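Long-range contact in thiaminase-I (Naegleria gruberi, PDB 4HCW), which belongs to the thiaminase family and has a large mixed beta-sheet packed among helices, a fold like that of periplasmic binding proteins: residues C119-L124 against V229-S234. Residues are numbered along the deposited sequence; the frame is centred on the assembly and turned at random.
Sequences CSNFLL and VGYSES
SG of C119 touches both an aromatic ring and a carboxylate, contributed by residues 229-234 and lying in directions roughly at right angles. The sulfur approaches the ring of Y231 obliquely, 4.2 Å from its centroid, a Cys sulfur-aromatic contact. It is placed there by a first torsion that sets SG anti to the backbone N (chi1 -157°). A kink at chi2 in E233 turns its carboxylate back to the same sulfur, with OE2 of E233 3.2 Å from SG of C119. N121 also meets the tyrosine ring: the two side chains run side by side in the same direction, amide and ring planes 34° apart, and OD1 of N121 lies over one face, 3.8 Å from CE1 of Y231. S120 O reaches the edge of that ring and also receives the CA-H of Y231, nearly straight.

How a short strand can pair beside an interruption in a long one is well illustrated here. N121 is the centre of an inverse gamma turn within the broken strand 110-125, and strand 229-230 joins just beyond it as an antiparallel partner in the mixed sheet. F122 and G230 form the hydrogen-bonded pair: G230 N donates to F122 O (3.2 Å), whereas the return bond from F122 N to G230 O is weak, bent to 128°. The next pair, L123 with V229, is non-hydrogen-bonded, and CD1 of L123 touches CG2 of V229 at 3.8 Å. From the other face of the sheet, F122 sends CE2 to within 4.0 Å of S232 OG, while CB of S120 lies over one face of the F122 ring, offset toward the rim. L322 and F326 of helix 317-328 also pack against F122, and S232 OG is hydrogen-bonded to the backbone oxygen of L300.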
loop_
_atom_site.group_PDB
_atom_site.type_symbol
_atom_site.label_atom_id
_atom_site.label_comp_id
_atom_site.label_asym_id
_atom_site.label_seq_id
_atom_site.Cartn_x
_atom_site.Cartn_y
_atom_site.Cartn_z
ATOM N N CYS A 119 -2.745 2.110 -0.564
ATOM C CA CYS A 119 -1.783 1.798 -1.612
ATOM C C CYS A 119 -2.278 0.671 -2.515
ATOM O O CYS A 119 -3.031 -0.197 -2.076
ATOM C CB CYS A 119 -0.439 1.422 -0.986
ATOM S SG CYS A 119 0.981 1.639 -2.071
ATOM N N SER A 120 -1.850 0.693 -3.774
ATOM C CA SER A 120 -2.231 -0.328 -4.747
ATOM C C SER A 120 -1.372 -0.247 -6.006
ATOM O O SER A 120 -0.734 0.773 -6.267
ATOM C CB SER A 120 -3.709 -0.188 -5.125
ATOM O OG SER A 120 -4.065 -1.109 -6.142
ATOM N N ASN A 121 -1.356 -1.326 -6.783
ATOM C CA ASN A 121 -0.664 -1.326 -8.068
ATOM C C ASN A 121 -1.568 -0.808 -9.180
ATOM O O ASN A 121 -2.196 -1.588 -9.896
ATOM C CB ASN A 121 -0.148 -2.724 -8.414
ATOM C CG ASN A 121 1.015 -3.153 -7.541
ATOM O OD1 ASN A 121 2.148 -2.709 -7.732
ATOM N ND2 ASN A 121 0.743 -4.030 -6.581
ATOM N N PHE A 122 -1.628 0.511 -9.321
ATOM C CA PHE A 122 -2.513 1.142 -10.294
ATOM C C PHE A 122 -1.966 1.048 -11.712
ATOM O O PHE A 122 -0.789 0.754 -11.916
ATOM C CB PHE A 122 -2.736 2.611 -9.936
ATOM C CG PHE A 122 -3.293 2.826 -8.561
ATOM C CD1 PHE A 122 -4.651 2.709 -8.323
ATOM C CD2 PHE A 122 -2.457 3.157 -7.506
ATOM C CE1 PHE A 122 -5.167 2.911 -7.057
ATOM C CE2 PHE A 122 -2.967 3.360 -6.238
ATOM C CZ PHE A 122 -4.324 3.236 -6.013
ATOM N N LEU A 123 -2.829 1.309 -12.689
ATOM C CA LEU A 123 -2.419 1.349 -14.086
ATOM C C LEU A 123 -2.309 2.787 -14.571
ATOM O O LEU A 123 -3.318 3.470 -14.746
ATOM C CB LEU A 123 -3.413 0.589 -14.964
ATOM C CG LEU A 123 -3.115 0.574 -16.465
ATOM C CD1 LEU A 123 -1.752 -0.045 -16.742
ATOM C CD2 LEU A 123 -4.210 -0.163 -17.221
ATOM N N LEU A 124 -1.082 3.245 -14.784
ATOM C CA LEU A 124 -0.856 4.588 -15.302
ATOM C C LEU A 124 -0.823 4.558 -16.823
ATOM O O LEU A 124 0.217 4.292 -17.429
ATOM C CB LEU A 124 0.449 5.168 -14.754
ATOM C CG LEU A 124 0.686 6.647 -15.065
ATOM C CD1 LEU A 124 -0.384 7.503 -14.405
ATOM C CD2 LEU A 124 2.077 7.079 -14.628
ATOM N N VAL A 229 2.440 -0.104 -14.450
ATOM C CA VAL A 229 1.804 -0.590 -13.233
ATOM C C VAL A 229 2.747 -0.452 -12.043
ATOM O O VAL A 229 3.907 -0.860 -12.106
ATOM C CB VAL A 229 1.357 -2.059 -13.364
ATOM C CG1 VAL A 229 0.578 -2.483 -12.129
ATOM C CG2 VAL A 229 0.512 -2.248 -14.614
ATOM N N GLY A 230 2.242 0.134 -10.963
ATOM C CA GLY A 230 3.027 0.327 -9.759
ATOM C C GLY A 230 2.272 1.152 -8.738
ATOM O O GLY A 230 1.135 1.560 -8.979
ATOM N N TYR A 231 2.901 1.398 -7.593
ATOM C CA TYR A 231 2.287 2.210 -6.552
ATOM C C TYR A 231 2.195 3.660 -7.010
ATOM O O TYR A 231 2.986 4.106 -7.840
ATOM C CB TYR A 231 3.089 2.124 -5.252
ATOM C CG TYR A 231 3.419 0.714 -4.818
ATOM C CD1 TYR A 231 2.413 -0.203 -4.544
ATOM C CD2 TYR A 231 4.738 0.305 -4.671
ATOM C CE1 TYR A 231 2.711 -1.491 -4.141
ATOM C CE2 TYR A 231 5.046 -0.981 -4.269
ATOM C CZ TYR A 231 4.028 -1.874 -4.006
ATOM O OH TYR A 231 4.330 -3.156 -3.605
ATOM N N SER A 232 1.227 4.391 -6.469
ATOM C CA SER A 232 1.056 5.795 -6.822
ATOM C C SER A 232 2.244 6.633 -6.355
ATOM O O SER A 232 2.569 7.652 -6.963
ATOM C CB SER A 232 -0.253 6.345 -6.249
ATOM O OG SER A 232 -0.363 6.073 -4.864
ATOM N N GLU A 233 2.897 6.191 -5.284
ATOM C CA GLU A 233 4.063 6.890 -4.751
ATOM C C GLU A 233 5.239 6.843 -5.722
ATOM O O GLU A 233 6.150 7.666 -5.645
ATOM C CB GLU A 233 4.486 6.301 -3.403
ATOM C CG GLU A 233 3.375 6.228 -2.370
ATOM C CD GLU A 233 2.671 4.886 -2.370
ATOM O OE1 GLU A 233 1.473 4.840 -2.723
ATOM O OE2 GLU A 233 3.314 3.877 -2.010
ATOM N N SER A 234 5.217 5.875 -6.633
ATOM C CA SER A 234 6.292 5.718 -7.605
ATOM C C SER A 234 6.096 6.638 -8.806
ATOM O O SER A 234 6.938 6.692 -9.701
ATOM C CB SER A 234 6.391 4.261 -8.066
ATOM O OG SER A 234 5.165 3.815 -8.619
#